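Local coordinates for Ice-binding protein 1 (Shewanella frigidimarina, PDB 6BG8), which adsorbs its bacterium onto ice and inhibits the growth of ice crystals, and is represented here by its C-terminal ice-binding domain, at residues G68-P73 / A82-F87; G33-L38 / S43-F48; V52-F57 / T72-V77; L4-G9 / N181-T186. All blocks are in the same frame, centred on the assembly; numbering follows the deposited sequence. Where two conformers were deposited one is given.

Contact 1: residues G68-P73 / A82-F87; sequences GDDSTP and ASMVAF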
loop_
_atom_site.group_PDB
_atom_site.type_symbol
_atom_site.label_atom_id
_atom_site.label_comp_id
_atom_site.label_asym_id
_atom_site.label_seq_id
_atom_site.Cartn_x
_atom_site.Cartn_y
_atom_site.Cartn_z
ATOM N N GLY A 68 14.704 10.786 -6.845
ATOM C CA GLY A 68 14.960 11.544 -8.060
ATOM C C GLY A 68 16.341 12.161 -8.143
ATOM O O GLY A 68 16.787 12.505 -9.246
ATOM N N ASP A 69 17.022 12.324 -7.013
ATOM C CA ASP A 69 18.396 12.811 -7.043
ATOM C C ASP A 69 19.407 11.706 -7.332
ATOM O O ASP A 69 20.600 12.007 -7.454
ATOM C CB ASP A 69 18.746 13.498 -5.714
ATOM C CG ASP A 69 18.806 12.524 -4.557
ATOM O OD1 ASP A 69 17.821 11.768 -4.383
ATOM O OD2 ASP A 69 19.830 12.497 -3.829
ATOM N N ASP A 70 18.968 10.451 -7.452
ATOM C CA ASP A 70 19.888 9.343 -7.713
ATOM C C ASP A 70 20.633 9.571 -9.018
ATOM O O ASP A 70 20.021 9.620 -10.093
ATOM C CB ASP A 70 19.128 8.013 -7.773
ATOM C CG ASP A 70 18.706 7.504 -6.404
ATOM O OD1 ASP A 70 19.161 8.055 -5.388
ATOM O OD2 ASP A 70 17.906 6.542 -6.345
ATOM N N SER A 71 21.954 9.718 -8.932
ATOM C CA SER A 71 22.759 9.960 -10.118
ATOM C C SER A 71 23.216 8.644 -10.736
ATOM O O SER A 71 23.338 7.619 -10.056
ATOM C CB SER A 71 23.975 10.827 -9.778
ATOM O OG SER A 71 24.836 10.176 -8.857
ATOM N N THR A 72 23.469 8.688 -12.043
ATOM C CA THR A 72 24.091 7.596 -12.783
ATOM C C THR A 72 25.420 8.093 -13.334
ATOM O O THR A 72 25.428 9.023 -14.158
ATOM C CB THR A 72 23.195 7.107 -13.924
ATOM O OG1 THR A 72 21.979 6.562 -13.397
ATOM C CG2 THR A 72 23.905 6.034 -14.749
ATOM N N PRO A 73 26.568 7.550 -12.907
ATOM C CA PRO A 73 26.704 6.531 -11.853
ATOM C C PRO A 73 26.378 7.100 -10.477
ATOM O O PRO A 73 26.376 8.325 -10.315
ATOM C CB PRO A 73 28.184 6.121 -11.947
ATOM C CG PRO A 73 28.861 7.263 -12.628
ATOM C CD PRO A 73 27.852 7.862 -13.553
ATOM N N ALA A 82 14.469 7.223 -19.820
ATOM C CA ALA A 82 15.679 7.908 -20.250
ATOM C C ALA A 82 16.468 8.488 -19.090
ATOM O O ALA A 82 17.673 8.722 -19.231
ATOM C CB ALA A 82 15.319 9.025 -21.231
ATOM N N SER A 83 15.816 8.727 -17.959
ATOM C CA SER A 83 16.445 9.363 -16.813
ATOM C C SER A 83 15.678 8.950 -15.572
ATOM O O SER A 83 14.531 8.496 -15.649
ATOM C CB SER A 83 16.444 10.885 -16.943
ATOM O OG SER A 83 15.103 11.358 -16.930
ATOM N N MET A 84 16.330 9.105 -14.420
ATOM C CA MET A 84 15.640 8.825 -13.170
ATOM C C MET A 84 14.485 9.794 -12.961
ATOM O O MET A 84 13.431 9.409 -12.448
ATOM C CB MET A 84 16.625 8.881 -12.006
ATOM C CG MET A 84 16.061 8.319 -10.725
ATOM S SD MET A 84 15.825 6.530 -10.810
ATOM C CE MET A 84 17.507 5.930 -10.587
ATOM N N VAL A 85 14.663 11.059 -13.355
ATOM C CA VAL A 85 13.577 12.034 -13.261
ATOM C C VAL A 85 12.355 11.561 -14.044
ATOM O O VAL A 85 11.218 11.650 -13.563
ATOM C CB VAL A 85 14.060 13.414 -13.748
ATOM C CG1 VAL A 85 12.883 14.359 -13.942
ATOM C CG2 VAL A 85 15.058 14.000 -12.763
ATOM N N ALA A 86 12.565 11.040 -15.255
ATOM C CA ALA A 86 11.428 10.577 -16.048
ATOM C C ALA A 86 10.745 9.386 -15.389
ATOM O O ALA A 86 9.516 9.258 -15.445
ATOM C CB ALA A 86 11.879 10.217 -17.461
ATOM N N PHE A 87 11.524 8.499 -14.765
ATOM C CA PHE A 87 10.932 7.356 -14.068
ATOM C C PHE A 87 10.088 7.818 -12.890
ATOM O O PHE A 87 8.973 7.320 -12.679
ATOM C CB PHE A 87 12.038 6.407 -13.602
ATOM C CG PHE A 87 11.599 5.405 -12.561
ATOM C CD1 PHE A 87 10.707 4.393 -12.883
ATOM C CD2 PHE A 87 12.089 5.475 -11.262
ATOM C CE1 PHE A 87 10.307 3.469 -11.929
ATOM C CE2 PHE A 87 11.698 4.550 -10.301
ATOM C CZ PHE A 87 10.798 3.546 -10.639
#

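Contact 2: residues G33-L38 / S43-F48; sequences GDLGIL and SYYAGF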
loop_
_atom_site.group_PDB
_atom_site.type_symbol
_atom_site.label_atom_id
_atom_site.label_comp_id
_atom_site.label_asym_id
_atom_site.label_seq_id
_atom_site.Cartn_x
_atom_site.Cartn_y
_atom_site.Cartn_z
ATOM N N GLY A 33 9.347 -6.064 -3.811
ATOM C CA GLY A 33 8.907 -4.806 -4.386
ATOM C C GLY A 33 9.964 -3.741 -4.196
ATOM O O GLY A 33 10.876 -3.879 -3.377
ATOM N N ASP A 34 9.813 -2.662 -4.950
ATOM C CA ASP A 34 10.711 -1.515 -4.899
ATOM C C ASP A 34 10.248 -0.494 -3.859
ATOM O O ASP A 34 9.104 -0.504 -3.400
ATOM C CB ASP A 34 10.784 -0.841 -6.274
ATOM C CG ASP A 34 11.438 -1.718 -7.318
ATOM O OD1 ASP A 34 12.339 -2.501 -6.958
ATOM O OD2 ASP A 34 11.048 -1.635 -8.495
ATOM N N LEU A 35 11.159 0.406 -3.504
ATOM C CA LEU A 35 10.866 1.549 -2.648
ATOM C C LEU A 35 11.067 2.823 -3.456
ATOM O O LEU A 35 12.015 2.925 -4.243
ATOM C CB LEU A 35 11.778 1.573 -1.418
ATOM C CG LEU A 35 11.274 0.905 -0.135
ATOM C CD1 LEU A 35 10.762 -0.510 -0.387
ATOM C CD2 LEU A 35 12.366 0.896 0.942
ATOM N N GLY A 36 10.181 3.793 -3.262
ATOM C CA GLY A 36 10.350 5.053 -3.953
ATOM C C GLY A 36 9.908 6.249 -3.146
ATOM O O GLY A 36 8.914 6.175 -2.417
ATOM N N ILE A 37 10.659 7.349 -3.261
ATOM C CA ILE A 37 10.260 8.661 -2.771
ATOM C C ILE A 37 10.141 9.571 -3.989
ATOM O O ILE A 37 11.046 9.608 -4.831
ATOM C CB ILE A 37 11.271 9.224 -1.751
ATOM C CG1 ILE A 37 11.370 8.292 -0.532
ATOM C CG2 ILE A 37 10.877 10.628 -1.343
ATOM C CD1 ILE A 37 12.482 8.669 0.460
ATOM N N LEU A 38 9.011 10.271 -4.102
ATOM C CA LEU A 38 8.706 10.994 -5.333
ATOM C C LEU A 38 9.130 12.455 -5.314
ATOM O O LEU A 38 9.482 12.994 -6.371
ATOM C CB LEU A 38 7.199 10.945 -5.625
ATOM C CG LEU A 38 6.556 9.572 -5.844
ATOM C CD1 LEU A 38 5.042 9.705 -5.815
ATOM C CD2 LEU A 38 6.994 8.926 -7.155
ATOM N N SER A 43 17.965 11.487 0.846
ATOM C CA SER A 43 18.189 11.765 2.261
ATOM C C SER A 43 16.916 11.616 3.088
ATOM O O SER A 43 16.990 11.516 4.319
ATOM C CB SER A 43 18.763 13.170 2.424
ATOM O OG SER A 43 17.878 14.141 1.905
ATOM N N TYR A 44 15.753 11.570 2.452
ATOM C CA TYR A 44 14.512 11.418 3.191
ATOM C C TYR A 44 14.164 9.960 3.475
ATOM O O TYR A 44 13.142 9.705 4.117
ATOM C CB TYR A 44 13.367 12.121 2.440
ATOM C CG TYR A 44 13.287 13.600 2.767
ATOM C CD1 TYR A 44 14.236 14.491 2.293
ATOM C CD2 TYR A 44 12.271 14.096 3.579
ATOM C CE1 TYR A 44 14.159 15.852 2.603
ATOM C CE2 TYR A 44 12.190 15.440 3.895
ATOM C CZ TYR A 44 13.140 16.315 3.403
ATOM O OH TYR A 44 13.063 17.650 3.723
ATOM N N TYR A 45 14.977 9.002 3.014
ATOM C CA TYR A 45 14.947 7.650 3.560
ATOM C C TYR A 45 15.608 7.665 4.932
ATOM O O TYR A 45 16.699 8.221 5.089
ATOM C CB TYR A 45 15.698 6.674 2.649
ATOM C CG TYR A 45 14.983 6.258 1.388
ATOM C CD1 TYR A 45 13.872 5.414 1.440
ATOM C CD2 TYR A 45 15.430 6.678 0.144
ATOM C CE1 TYR A 45 13.218 5.014 0.273
ATOM C CE2 TYR A 45 14.778 6.284 -1.027
ATOM C CZ TYR A 45 13.677 5.450 -0.953
ATOM O OH TYR A 45 13.029 5.058 -2.111
ATOM N N ALA A 46 14.955 7.065 5.928
ATOM C CA ALA A 46 15.515 6.996 7.275
ATOM C C ALA A 46 15.399 5.585 7.828
ATOM O O ALA A 46 14.362 4.928 7.683
ATOM C CB ALA A 46 14.827 7.984 8.230
ATOM N N GLY A 47 16.473 5.122 8.474
ATOM C CA GLY A 47 16.469 3.858 9.173
ATOM C C GLY A 47 16.941 2.674 8.362
ATOM O O GLY A 47 17.074 1.577 8.923
ATOM N N PHE A 48 17.192 2.851 7.066
ATOM C CA PHE A 48 17.596 1.756 6.197
ATOM C C PHE A 48 19.115 1.691 6.086
ATOM O O PHE A 48 19.833 2.650 6.388
ATOM C CB PHE A 48 16.971 1.909 4.807
ATOM C CG PHE A 48 15.474 1.831 4.808
ATOM C CD1 PHE A 48 14.838 0.601 4.759
ATOM C CD2 PHE A 48 14.700 2.985 4.877
ATOM C CE1 PHE A 48 13.445 0.518 4.760
ATOM C CE2 PHE A 48 13.315 2.915 4.886
ATOM C CZ PHE A 48 12.686 1.674 4.828
#

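Contact 3: residues V52-F57 / T72-V77; sequences VNAGEF and TPPYVV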
loop_
_atom_site.group_PDB
_atom_site.type_symbol
_atom_site.label_atom_id
_atom_site.label_comp_id
_atom_site.label_asym_id
_atom_site.label_seq_id
_atom_site.Cartn_x
_atom_site.Cartn_y
_atom_site.Cartn_z
ATOM N N VAL A 52 25.287 -3.502 -0.872
ATOM C CA VAL A 52 26.493 -3.550 -1.691
ATOM C C VAL A 52 26.316 -2.711 -2.947
ATOM O O VAL A 52 27.191 -1.917 -3.311
ATOM C CB VAL A 52 26.844 -5.006 -2.045
ATOM C CG1 VAL A 52 27.885 -5.042 -3.172
ATOM C CG2 VAL A 52 27.332 -5.754 -0.819
ATOM N N ASN A 53 25.194 -2.881 -3.630
ATOM C CA ASN A 53 24.939 -2.212 -4.896
ATOM C C ASN A 53 24.049 -0.987 -4.705
ATOM O O ASN A 53 23.151 -0.973 -3.859
ATOM C CB ASN A 53 24.293 -3.181 -5.885
ATOM C CG ASN A 53 25.185 -4.359 -6.194
ATOM O OD1 ASN A 53 26.245 -4.192 -6.791
ATOM N ND2 ASN A 53 24.761 -5.562 -5.797
ATOM N N ALA A 54 24.309 0.040 -5.510
ATOM C CA ALA A 54 23.571 1.297 -5.413
ATOM C C ALA A 54 22.073 1.066 -5.565
ATOM O O ALA A 54 21.618 0.495 -6.558
ATOM C CB ALA A 54 24.049 2.280 -6.483
ATOM N N GLY A 55 21.310 1.543 -4.585
ATOM C CA GLY A 55 19.881 1.376 -4.547
ATOM C C GLY A 55 19.422 0.266 -3.628
ATOM O O GLY A 55 18.268 0.283 -3.185
ATOM N N GLU A 56 20.301 -0.688 -3.321
ATOM C CA GLU A 56 19.958 -1.769 -2.411
ATOM C C GLU A 56 19.905 -1.277 -0.972
ATOM O O GLU A 56 20.666 -0.398 -0.559
ATOM C CB GLU A 56 20.974 -2.910 -2.516
ATOM C CG GLU A 56 20.894 -3.685 -3.805
ATOM C CD GLU A 56 21.914 -4.802 -3.879
ATOM O OE1 GLU A 56 22.996 -4.668 -3.273
ATOM O OE2 GLU A 56 21.632 -5.816 -4.546
ATOM N N PHE A 57 18.984 -1.859 -0.210
ATOM C CA PHE A 57 18.956 -1.758 1.238
ATOM C C PHE A 57 19.049 -3.170 1.795
ATOM O O PHE A 57 18.456 -4.096 1.232
ATOM C CB PHE A 57 17.664 -1.110 1.750
ATOM C CG PHE A 57 17.569 0.380 1.532
ATOM C CD1 PHE A 57 18.688 1.199 1.593
ATOM C CD2 PHE A 57 16.328 0.965 1.311
ATOM C CE1 PHE A 57 18.568 2.577 1.404
ATOM C CE2 PHE A 57 16.198 2.335 1.128
ATOM C CZ PHE A 57 17.309 3.145 1.168
ATOM N N THR A 72 23.469 8.688 -12.043
ATOM C CA THR A 72 24.091 7.596 -12.783
ATOM C C THR A 72 25.420 8.093 -13.334
ATOM O O THR A 72 25.428 9.023 -14.158
ATOM C CB THR A 72 23.195 7.107 -13.924
ATOM O OG1 THR A 72 21.979 6.562 -13.397
ATOM C CG2 THR A 72 23.905 6.034 -14.749
ATOM N N PRO A 73 26.568 7.550 -12.907
ATOM C CA PRO A 73 26.704 6.531 -11.853
ATOM C C PRO A 73 26.378 7.100 -10.477
ATOM O O PRO A 73 26.376 8.325 -10.315
ATOM C CB PRO A 73 28.184 6.121 -11.947
ATOM C CG PRO A 73 28.861 7.263 -12.628
ATOM C CD PRO A 73 27.852 7.862 -13.553
ATOM N N PRO A 74 26.138 6.230 -9.485
ATOM C CA PRO A 74 26.196 4.771 -9.552
ATOM C C PRO A 74 24.838 4.080 -9.638
ATOM O O PRO A 74 24.794 2.861 -9.790
ATOM C CB PRO A 74 26.864 4.417 -8.226
ATOM C CG PRO A 74 26.268 5.419 -7.285
ATOM C CD PRO A 74 26.013 6.688 -8.090
ATOM N N TYR A 75 23.751 4.840 -9.529
ATOM C CA TYR A 75 22.419 4.249 -9.549
ATOM C C TYR A 75 22.013 3.868 -10.980
ATOM O O TYR A 75 22.632 4.286 -11.963
ATOM C CB TYR A 75 21.414 5.217 -8.912
ATOM C CG TYR A 75 21.689 5.435 -7.436
ATOM C CD1 TYR A 75 22.530 6.455 -7.001
ATOM C CD2 TYR A 75 21.136 4.594 -6.479
ATOM C CE1 TYR A 75 22.799 6.633 -5.649
ATOM C CE2 TYR A 75 21.404 4.771 -5.127
ATOM C CZ TYR A 75 22.230 5.793 -4.724
ATOM O OH TYR A 75 22.500 5.973 -3.385
ATOM N N VAL A 76 20.966 3.044 -11.083
ATOM C CA VAL A 76 20.531 2.463 -12.350
ATOM C C VAL A 76 19.105 2.913 -12.637
ATOM O O VAL A 76 18.180 2.588 -11.880
ATOM C CB VAL A 76 20.609 0.928 -12.331
ATOM C CG1 VAL A 76 20.075 0.353 -13.637
ATOM C CG2 VAL A 76 22.045 0.474 -12.078
ATOM N N VAL A 77 18.925 3.595 -13.756
ATOM C CA VAL A 77 17.590 4.063 -14.162
ATOM C C VAL A 77 16.755 2.873 -14.621
ATOM O O VAL A 77 17.205 2.096 -15.483
ATOM C CB VAL A 77 17.705 5.098 -15.276
ATOM C CG1 VAL A 77 16.310 5.522 -15.743
ATOM C CG2 VAL A 77 18.530 6.295 -14.808
HETATM O O HOH W 1 19.670 2.182 -8.645
#

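Contact 4: residues L4-G9 / N181-T186; sequences LAPELG and NIYWRT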
loop_
_atom_site.group_PDB
_atom_site.type_symbol
_atom_site.label_atom_id
_atom_site.label_comp_id
_atom_site.label_asym_id
_atom_site.label_seq_id
_atom_site.Cartn_x
_atom_site.Cartn_y
_atom_site.Cartn_z
ATOM N N LEU A 4 -14.211 -3.337 -10.921
ATOM C CA LEU A 4 -13.031 -3.139 -11.749
ATOM C C LEU A 4 -11.897 -2.613 -10.880
ATOM O O LEU A 4 -12.064 -1.627 -10.158
ATOM C CB LEU A 4 -13.335 -2.159 -12.884
ATOM C CG LEU A 4 -12.171 -1.822 -13.825
ATOM C CD1 LEU A 4 -11.717 -3.078 -14.573
ATOM C CD2 LEU A 4 -12.567 -0.723 -14.814
ATOM N N ALA A 5 -10.763 -3.295 -10.912
ATOM C CA ALA A 5 -9.621 -2.836 -10.131
ATOM C C ALA A 5 -8.963 -1.645 -10.817
ATOM O O ALA A 5 -9.063 -1.488 -12.040
ATOM C CB ALA A 5 -8.605 -3.963 -9.963
ATOM N N PRO A 6 -8.276 -0.792 -10.059
ATOM C CA PRO A 6 -7.545 0.315 -10.677
ATOM C C PRO A 6 -6.363 -0.179 -11.490
ATOM O O PRO A 6 -5.840 -1.276 -11.290
ATOM C CB PRO A 6 -7.066 1.141 -9.474
ATOM C CG PRO A 6 -6.947 0.122 -8.359
ATOM C CD PRO A 6 -8.149 -0.778 -8.586
ATOM N N GLU A 7 -5.964 0.654 -12.443
ATOM C CA GLU A 7 -4.715 0.471 -13.165
ATOM C C GLU A 7 -3.599 1.131 -12.365
ATOM O O GLU A 7 -3.670 2.329 -12.068
ATOM C CB GLU A 7 -4.814 1.076 -14.565
ATOM C CG GLU A 7 -3.509 1.108 -15.334
ATOM C CD GLU A 7 -2.967 -0.274 -15.611
ATOM O OE1 GLU A 7 -3.765 -1.156 -16.007
ATOM O OE2 GLU A 7 -1.748 -0.478 -15.424
ATOM N N LEU A 8 -2.575 0.356 -12.010
ATOM C CA LEU A 8 -1.457 0.914 -11.253
ATOM C C LEU A 8 -0.331 1.425 -12.138
ATOM O O LEU A 8 0.480 2.230 -11.676
ATOM C CB LEU A 8 -0.889 -0.123 -10.268
ATOM C CG LEU A 8 -1.451 -0.023 -8.846
ATOM C CD1 LEU A 8 -2.971 -0.066 -8.862
ATOM C CD2 LEU A 8 -0.878 -1.126 -7.938
ATOM N N GLY A 9 -0.257 0.986 -13.386
ATOM C CA GLY A 9 0.789 1.492 -14.253
ATOM C C GLY A 9 2.149 1.181 -13.670
ATOM O O GLY A 9 2.414 0.065 -13.202
ATOM N N ASN A 181 -5.727 -8.257 -4.954
ATOM C CA ASN A 181 -7.025 -7.788 -5.425
ATOM C C ASN A 181 -7.796 -7.000 -4.370
ATOM O O ASN A 181 -8.986 -6.726 -4.567
ATOM C CB ASN A 181 -7.865 -8.976 -5.913
ATOM C CG ASN A 181 -7.270 -9.641 -7.142
ATOM O OD1 ASN A 181 -6.624 -8.990 -7.961
ATOM N ND2 ASN A 181 -7.487 -10.942 -7.277
ATOM N N ILE A 182 -7.156 -6.623 -3.264
ATOM C CA ILE A 182 -7.777 -5.825 -2.213
ATOM C C ILE A 182 -7.174 -4.429 -2.246
ATOM O O ILE A 182 -5.954 -4.279 -2.368
ATOM C CB ILE A 182 -7.571 -6.474 -0.833
ATOM C CG1 ILE A 182 -8.134 -7.895 -0.840
ATOM C CG2 ILE A 182 -8.221 -5.627 0.252
ATOM C CD1 ILE A 182 -7.542 -8.745 0.264
ATOM N N TYR A 183 -8.023 -3.414 -2.102
ATOM C CA TYR A 183 -7.610 -2.018 -2.236
ATOM C C TYR A 183 -8.207 -1.191 -1.113
ATOM O O TYR A 183 -9.406 -1.289 -0.834
ATOM C CB TYR A 183 -8.043 -1.452 -3.592
ATOM C CG TYR A 183 -7.424 -2.190 -4.749
ATOM C CD1 TYR A 183 -8.029 -3.321 -5.277
ATOM C CD2 TYR A 183 -6.224 -1.765 -5.307
ATOM C CE1 TYR A 183 -7.457 -4.012 -6.327
ATOM C CE2 TYR A 183 -5.649 -2.440 -6.357
ATOM C CZ TYR A 183 -6.267 -3.566 -6.862
ATOM O OH TYR A 183 -5.691 -4.248 -7.911
ATOM N N TRP A 184 -7.369 -0.387 -0.469
ATOM C CA TRP A 184 -7.773 0.490 0.616
ATOM C C TRP A 184 -7.439 1.916 0.212
ATOM O O TRP A 184 -6.283 2.219 -0.084
ATOM C CB TRP A 184 -7.041 0.145 1.916
ATOM C CG TRP A 184 -7.195 -1.271 2.366
ATOM C CD1 TRP A 184 -6.379 -2.328 2.067
ATOM C CD2 TRP A 184 -8.235 -1.790 3.202
ATOM N NE1 TRP A 184 -6.854 -3.473 2.665
ATOM C CE2 TRP A 184 -7.992 -3.166 3.367
ATOM C CE3 TRP A 184 -9.346 -1.218 3.830
ATOM C CZ2 TRP A 184 -8.825 -3.982 4.125
ATOM C CZ3 TRP A 184 -10.176 -2.037 4.590
ATOM C CH2 TRP A 184 -9.911 -3.400 4.725
ATOM N N ARG A 185 -8.434 2.795 0.233
ATOM C CA ARG A 185 -8.246 4.195 -0.151
ATOM C C ARG A 185 -8.724 5.061 1.001
ATOM O O ARG A 185 -9.906 5.021 1.347
ATOM C CB ARG A 185 -9.034 4.524 -1.423
ATOM C CG ARG A 185 -8.713 5.867 -2.098
ATOM C CD ARG A 185 -9.279 7.088 -1.353
ATOM N NE ARG A 185 -10.734 7.077 -1.185
ATOM C CZ ARG A 185 -11.453 8.159 -0.889
ATOM N NH1 ARG A 185 -10.853 9.341 -0.735
ATOM N NH2 ARG A 185 -12.769 8.066 -0.742
ATOM N N THR A 186 -7.833 5.863 1.576
ATOM C CA THR A 186 -8.233 6.784 2.634
ATOM C C THR A 186 -7.934 8.212 2.209
ATOM O O THR A 186 -6.841 8.498 1.706
ATOM C CB THR A 186 -7.532 6.474 3.968
ATOM O OG1 THR A 186 -6.114 6.564 3.813
ATOM C CG2 THR A 186 -7.906 5.074 4.460
HETATM O O HOH W 2 -4.626 -3.440 -10.313
#

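Contact 1: residues G68-P73 / A82-F87
The M84 methyl comes to the D70 side chain from the edge, in the plane of the carboxylate and not over a face, with CE nearest to D70 CB at 3.9 Å. Both carboxylate oxygens are engaged elsewhere, OD1 in a salt bridge with R42 and OD2 with the backbone N of A67, which fixes the rotation of the group. M84 leaves the helix with CG anti to the backbone N (chi1 -168°), then bends at both chi2 and chi3, folding the thioether back so that its methyl sits beside D70. Nearer its root, M84 also meets the start of the loop, CG standing 4.3 Å from G68 CA. On the outer side, V85 CG2 comes no nearer than 4.2 Å to G68 O, a light contact. No hydrogen bond joins the two segments. The helix start is set locally by S83, an N-cap whose OG accepts from A86 N at 3.1 Å. Residues 68-73 belong to the loop that leaves strand 65-66. Residues 84-87 form the first turn of helix 84-103, which runs alongside the beta-solenoid; the ring of F87 meets that of Y66, in strand 65-66, edge-to-face.

Contact 2: residues G33-L38 / S43-F48
In the beta-solenoid of the ice-binding domain, strand 34-37 and the weakly bonded strand about 45-46 lie in different sheets, and I37 of the first packs on Y45 of the second across the interior. I37 CD1 stands 3.4 Å from the centroid of the Y45 ring and only 4° off its normal, a CH-pi contact squarely over the face. The side chain gets there extended, with CG1 anti to the carbonyl carbon and chi2 at 173°; CD1 also reaches Y44 CB at 4.1 Å. Two residues earlier in the strand, L35 CD2 lies over a face of the F48 ring, 4.0 Å from CZ, while L35 CB lies oblique to the Y45 ring. The Y45 hydroxyl passes close over the strand backbone, with OH 3.3 Å from G36 CA. Its hydrogen bond goes to Y66 O in strand 65-66. F57 extends the aromatic cluster, stacking on F48 and meeting Y45 edge-to-face. With no hydrogen bond between the two segments, their cohesion is dispersive, aliphatic groups against ring faces, and the Y45 hydroxyl, which lies against the strand backbone, is satisfied by a third part of the chain.

Contact 3: residues V52-F57 / T72-V77
Y75 has one ring face overlapped by the methyl of A54: CB lies 4.0 Å from the ring centroid, 20° off the normal and displaced toward the rim, a CH-pi contact. A54 and G55 are the two central residues of a type II beta turn running from N53 to E56, and this turn meets the proline-rich loop 72-77 at one end of the beta-solenoid. The A54 methyl is also wedged against the loop backbone, with CB 3.4 Å from P74 O, and the P74 ring also touches it, CG lying 3.9 Å from A54 CB. The peptide bonds before P73 and P74 are both cis, which bends the loop sharply just ahead of the tyrosine. T72 OG1 donates to Y75 O at 2.8 Å, from well above the carbonyl plane, and closes that bend.

G55 follows with a positive phi of the kind this turn type demands, and its N approaches Y75 CE2 obliquely at 3.3 Å. The backbone hydrogen bond from E56 N to N53 O closes the turn. It is reinforced when E56 folds its carboxylate back over N53: OE1 accepts from N53 N at 2.9 Å, met 43° out of the carboxylate plane, while the N53 ND2 bonds are weak. G55 O ties the turn to strand 65-66 through the S65 hydroxyl. No direct hydrogen bond spans the two segments. A water in the plane of the Y75 ring, at its edge, connects them instead, accepting from V76 N at 2.9 Å and donating a weak bond to A54 O.

Contact 4: residues L4-G9 / N181-T186
P6 sets the CG-CD side of its ring on a face of Y183, and this is the tight part of the contact. Its CD sits over the middle of the tyrosine ring, 3.7 Å from the centroid and 10° off the normal, in a CH-pi contact, and CG presses nearer still toward one side, 3.5 Å from Y183 CE2. The two side chains come from opposite directions, the proline from the N-terminal loop and the tyrosine from strand 182-186; chi1 of -61° places Y183 CG anti to the carbonyl carbon and sends the ring out to meet the loop. A5 adds its methyl at the phenol end, CB lying 3.6 Å from Y183 OH.

The rest of the contact is looser. L8 CD1 approaches obliquely and gets no closer than 4.4 Å to Y183 CE2. At the hydroxyl end the link is made by solvent: one water donates to P6 O at 2.7 Å and bonds Y183 OH at 2.7 Å, so the phenol oxygen is tied to the loop backbone although no direct hydrogen bond joins the segments.

Strand 182-186 runs parallel between 154-158 and 197-204 in the solenoid wall, and helix 84-103 lies alongside. L102 of that helix touches both P6 and Y183, F101 also touches P6, and L8 reaches F203 on strand 197-204, so the N-terminal loop is packed against both helix and sheet.

How the contacts relate
Contacts 1, 2 and 3 cluster at one end of the solenoid, whereas contact 4 lies on the other side of the chain's centre from contact 2, about 22 Å away between centres. Contact 2 is the most interior of the end group, joining strand 34-37 to the short stretch around 45-46 by aliphatic-aromatic packing. Contacts 1 and 3 are more peripheral loop contacts about 24 Å from the chain's centre; they share T72 and P73, and D70 packs against Y75 between them. F57 joins contact 3 to the aromatic cluster of contact 2. Contact 4 lies nearest the centre and pairs sequence-distant parts. Rings receive carbon groups in contacts 2, 3 and 4; a water spans the two segments within contact 3 and another does so within contact 4. Contact 1 relies on a methionine.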